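Local coordinates for putative branched chain amino acid ABC transporter, periplasmic amino acid-binding protein (PDB 4XFK) that probably binds branched-chain and related small amino acids in the periplasm and hands them to an ABC transporter as part of an amino-acid uptake system, at residues 223-226 with 227-231; 168-171 with 172-176. The protein carries 1 engineered substitution. One frame throughout, in Å; residues are numbered along the deposited sequence. Where two conformers were deposited one is given.

Interaction 1. Residues 223-226 with 227-231; sequences NDLL and LLMKA
Leu225 and Met229, one helical turn apart, lie side by side and point the same way, with CD1 of Leu225 3.9 Å from CG of Met229. With CG of Leu225 anti to the backbone nitrogen (chi1 -171°), the branch comes alongside Met229, and its CD1 lies 4.0 Å from Met229 SD. Bends at chi2 and chi3 then carry the end of Met229, modelled here in one of two conformers, away from the first turn. Its CG also sits close over the backbone, 3.2 Å from Leu225 O, the carbonyl that takes the Met229 N-H in a nearly straight bond (2.8 Å between Leu225 O and Met229 N). This is the tight side of the turn: Asn251 of helix 251-255 touches both Leu225 and Met229, while Phe241 of strand 240-243 packs on Leu228 and Met229. Leu228 adds its CB, 3.3 Å from Asp224 O, and keeps CD2 a looser 4.3 Å from Leu225 CD1. The buried Asp224 side chain sets out away from the following turn, and its OD2 accepts the backbone N-H of Asn196. Leu227 is close at its stem, with CB 3.3 Å from Asn223 O, which also takes its N-H, while its CD1 stays 4.2 Å from Asn223 CB. The loose, solvent side belongs to Lys230, which runs extended from an exposed position, its CB merely brushing Leu226 O. That carbonyl receives the Lys230 N-H, tilted 26° from its plane, and also the side-chain amide of Asn254. A buried side of Leu225, Leu228 and Met229 and an exposed Lys230 suit a helix that covers a sheet, here the connecting helix of the beta-alpha-beta unit formed by strand 215-218, helix 223-235 and strand 240-243 in a periplasmic binding protein.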
loop_
_atom_site.group_PDB
_atom_site.type_symbol
_atom_site.label_atom_id
_atom_site.label_comp_id
_atom_site.label_asym_id
_atom_site.label_seq_id
_atom_site.Cartn_x
_atom_site.Cartn_y
_atom_site.Cartn_z
ATOM N N ASN A 223 2.570 8.117 -13.219
ATOM C CA ASN A 223 3.335 8.369 -14.438
ATOM C C ASN A 223 4.803 7.962 -14.353
ATOM O O ASN A 223 5.400 7.578 -15.356
ATOM C CB ASN A 223 3.212 9.841 -14.831
ATOM C CG ASN A 223 1.785 10.254 -15.011
ATOM O OD1 ASN A 223 1.293 11.169 -14.345
ATOM N ND2 ASN A 223 1.089 9.555 -15.895
ATOM N N ASP A 224 5.377 8.027 -13.156
ATOM C CA ASP A 224 6.782 7.689 -12.973
ATOM C C ASP A 224 7.061 6.210 -13.219
ATOM O O ASP A 224 8.214 5.841 -13.438
ATOM C CB ASP A 224 7.260 8.093 -11.585
ATOM C CG ASP A 224 7.444 9.587 -11.446
ATOM O OD1 ASP A 224 7.511 10.295 -12.476
ATOM O OD2 ASP A 224 7.546 10.053 -10.299
ATOM N N LEU A 225 6.036 5.356 -13.143
ATOM C CA LEU A 225 6.184 3.984 -13.632
ATOM C C LEU A 225 5.568 3.804 -15.026
ATOM O O LEU A 225 6.179 3.185 -15.881
ATOM C CB LEU A 225 5.665 2.930 -12.642
ATOM C CG LEU A 225 5.985 1.470 -13.000
ATOM C CD1 LEU A 225 7.478 1.272 -13.276
ATOM C CD2 LEU A 225 5.533 0.541 -11.889
ATOM N N LEU A 226 4.382 4.368 -15.265
ATOM C CA LEU A 226 3.724 4.238 -16.568
ATOM C C LEU A 226 4.622 4.694 -17.720
ATOM O O LEU A 226 4.765 3.993 -18.728
ATOM C CB LEU A 226 2.405 5.024 -16.584
ATOM C CG LEU A 226 1.270 4.523 -15.683
ATOM C CD1 LEU A 226 0.213 5.604 -15.458
ATOM C CD2 LEU A 226 0.630 3.278 -16.275
ATOM N N LEU A 227 5.232 5.867 -17.571
ATOM C CA LEU A 227 6.036 6.430 -18.653
ATOM C C LEU A 227 7.425 5.809 -18.701
ATOM O O LEU A 227 8.057 5.766 -19.757
ATOM C CB LEU A 227 6.125 7.953 -18.542
ATOM C CG LEU A 227 4.795 8.699 -18.658
ATOM C CD1 LEU A 227 5.021 10.200 -18.560
ATOM C CD2 LEU A 227 4.044 8.315 -19.946
ATOM N N LEU A 228 7.897 5.325 -17.555
ATOM C CA LEU A 228 9.145 4.580 -17.505
ATOM C C LEU A 228 8.996 3.267 -18.285
ATOM O O LEU A 228 9.875 2.900 -19.074
ATOM C CB LEU A 228 9.543 4.319 -16.049
ATOM C CG LEU A 228 10.803 3.480 -15.814
ATOM C CD1 LEU A 228 12.025 4.041 -16.548
ATOM C CD2 LEU A 228 11.073 3.358 -14.309
ATOM N N MET A 229 7.884 2.563 -18.071
ATOM C CA MET A 229 7.600 1.332 -18.809
ATOM C C MET A 229 7.496 1.602 -20.307
ATOM O O MET A 229 8.009 0.839 -21.125
ATOM C CB MET A 229 6.310 0.669 -18.311
ATOM C CG MET A 229 6.386 0.122 -16.893
ATOM S SD MET A 229 7.779 -0.996 -16.613
ATOM C CE MET A 229 7.289 -2.420 -17.592
ATOM N N LYS A 230 6.825 2.690 -20.670
ATOM C CA LYS A 230 6.688 3.045 -22.079
ATOM C C LYS A 230 8.050 3.288 -22.738
ATOM O O LYS A 230 8.309 2.818 -23.850
ATOM C CB LYS A 230 5.792 4.273 -22.235
ATOM C CG LYS A 230 5.521 4.644 -23.679
ATOM C CD LYS A 230 4.454 5.710 -23.783
ATOM C CE LYS A 230 4.209 6.071 -25.237
ATOM N NZ LYS A 230 3.023 6.949 -25.376
ATOM N N ALA A 231 8.914 4.029 -22.052
ATOM C CA ALA A 231 10.258 4.296 -22.559
ATOM C C ALA A 231 11.070 3.007 -22.659
ATOM O O ALA A 231 11.805 2.804 -23.630
ATOM C CB ALA A 231 10.969 5.314 -21.679
#

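Interaction 2. Residues 168-171 with 172-176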
loop_
_atom_site.group_PDB
_atom_site.type_symbol
_atom_site.label_atom_id
_atom_site.label_comp_id
_atom_site.label_asym_id
_atom_site.label_seq_id
_atom_site.Cartn_x
_atom_site.Cartn_y
_atom_site.Cartn_z
ATOM N N TRP A 168 9.458 7.895 0.321
ATOM C CA TRP A 168 9.205 6.539 -0.160
ATOM C C TRP A 168 10.332 6.000 -1.049
ATOM O O TRP A 168 10.852 4.905 -0.817
ATOM C CB TRP A 168 7.863 6.486 -0.901
ATOM C CG TRP A 168 7.724 5.298 -1.808
ATOM C CD1 TRP A 168 7.663 5.320 -3.175
ATOM C CD2 TRP A 168 7.635 3.919 -1.425
ATOM N NE1 TRP A 168 7.535 4.045 -3.665
ATOM C CE2 TRP A 168 7.520 3.165 -2.615
ATOM C CE3 TRP A 168 7.663 3.247 -0.198
ATOM C CZ2 TRP A 168 7.421 1.771 -2.615
ATOM C CZ3 TRP A 168 7.555 1.861 -0.201
ATOM C CH2 TRP A 168 7.440 1.139 -1.401
ATOM N N GLY A 169 10.706 6.762 -2.069
ATOM C CA GLY A 169 11.707 6.302 -3.012
ATOM C C GLY A 169 13.083 6.155 -2.396
ATOM O O GLY A 169 13.838 5.241 -2.741
ATOM N N VAL A 170 13.419 7.064 -1.490
ATOM C CA VAL A 170 14.663 6.976 -0.744
ATOM C C VAL A 170 14.681 5.689 0.083
ATOM O O VAL A 170 15.691 4.991 0.119
ATOM C CB VAL A 170 14.830 8.224 0.137
ATOM C CG1 VAL A 170 15.963 8.047 1.148
ATOM C CG2 VAL A 170 15.075 9.440 -0.750
ATOM N N ASP A 171 13.556 5.363 0.719
ATOM C CA ASP A 171 13.482 4.132 1.498
ATOM C C ASP A 171 13.641 2.891 0.621
ATOM O O ASP A 171 14.269 1.907 1.036
ATOM C CB ASP A 171 12.156 4.035 2.257
ATOM C CG ASP A 171 12.073 4.971 3.446
ATOM O OD1 ASP A 171 13.115 5.454 3.927
ATOM O OD2 ASP A 171 10.944 5.202 3.919
ATOM N N VAL A 172 13.069 2.915 -0.584
ATOM C CA VAL A 172 13.246 1.787 -1.491
ATOM C C VAL A 172 14.721 1.633 -1.864
ATOM O O VAL A 172 15.279 0.535 -1.778
ATOM C CB VAL A 172 12.374 1.904 -2.772
ATOM C CG1 VAL A 172 12.728 0.785 -3.753
ATOM C CG2 VAL A 172 10.889 1.864 -2.414
ATOM N N GLU A 173 15.351 2.723 -2.281
ATOM C CA GLU A 173 16.767 2.651 -2.614
ATOM C C GLU A 173 17.592 2.113 -1.447
ATOM O O GLU A 173 18.430 1.223 -1.622
ATOM C CB GLU A 173 17.313 4.013 -3.031
ATOM C CG GLU A 173 18.786 3.940 -3.436
ATOM C CD GLU A 173 19.376 5.282 -3.803
ATOM O OE1 GLU A 173 19.097 5.771 -4.913
ATOM O OE2 GLU A 173 20.140 5.836 -2.984
ATOM N N ASN A 174 17.363 2.650 -0.250
ATOM C CA ASN A 174 18.137 2.228 0.914
ATOM C C ASN A 174 17.909 0.747 1.224
ATOM O O ASN A 174 18.835 0.027 1.579
ATOM C CB ASN A 174 17.820 3.097 2.134
ATOM C CG ASN A 174 18.369 4.511 2.008
ATOM O OD1 ASN A 174 19.280 4.770 1.222
ATOM N ND2 ASN A 174 17.824 5.429 2.799
ATOM N N THR A 175 16.670 0.294 1.067
ATOM C CA THR A 175 16.322 -1.108 1.281
ATOM C C THR A 175 17.001 -2.025 0.266
ATOM O O THR A 175 17.610 -3.029 0.632
ATOM C CB THR A 175 14.800 -1.303 1.189
ATOM O OG1 THR A 175 14.155 -0.539 2.213
ATOM C CG2 THR A 175 14.435 -2.770 1.349
ATOM N N VAL A 176 16.912 -1.664 -1.010
ATOM C CA VAL A 176 17.521 -2.452 -2.073
ATOM C C VAL A 176 19.043 -2.556 -1.876
ATOM O O VAL A 176 19.622 -3.633 -2.015
ATOM C CB VAL A 176 17.171 -1.855 -3.457
ATOM C CG1 VAL A 176 18.060 -2.436 -4.547
ATOM C CG2 VAL A 176 15.694 -2.084 -3.777
HETATM O O HOH W 1 15.691 5.061 4.420
#
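The first turns of helix 167-184, the crossover helix between parallel strands 158-164 and 186-193 in this periplasmic binding protein, hold a CH-pi contact between Trp168 and Val172. Methyl CG2 of Val172 stands over one face of the indole, 3.6 Å from the centroid of the six-membered ring and 15° off its normal. Its nearest ring atom is CZ2 of Trp168, at 3.5 Å, so the methyl sits over the benzo part rather than the pyrrole. A first torsion of 161° swings the indole back beneath the valine even though the side chain of Trp168 sets out away from the following turn. The indole is fixed from outside as well: NE1 donates to Gly219 O, and Phe245 meets the ring with its plane inclined. Phe142 of helix 138-152 packs on Val172 and Thr175. Backbone bonds tie each residue from Trp168 to Asp171 to the one four places on, with Glu173 N reaching Gly169 O almost straight. On the more exposed flank Val170 and Asn174 run alongside each other, CG1 of Val170 lying 3.6 Å from ND2 of Asn174. That amide nitrogen donates to a water, 2.7 Å from ND2 of Asn174, and the water in turn donates to OD1 of Asp171, bridging the two side chains across a turn. The other carboxylate oxygen of Asp171, OD2, accepts from Leu120 N, so both ends of the group are held and its rotation is restrained. The carbonyl of Asp171 is doubly gripped: OG1 of Thr175, anti to its own carbonyl carbon, donates from 2.7 Å to Asp171 O, while Thr175 N approaches the same oxygen from the opposite face of the carbonyl plane, 2.9 Å away.

Interactions 1 and 2 lie on two crossover helices of the same parallel part of the mixed sheet, where strand 158-164 pairs with strand 215-218. Their centres are 19 Å apart and their nearest atoms about 9 Å, so they do not touch. The loop after strand 215-218 brings them together indirectly: Gly219 accepts from Trp168 of interaction 2, and the next residue, Asn220, donates to Asp224 of interaction 1. Interaction 2 lies nearer the bound groups, with the Trp168 side chain about 4 Å from an acetate, probably from the crystallisation liquor, and about 8 Å from a sodium ion; the Leu225 side chain is about 13 Å from a sodium.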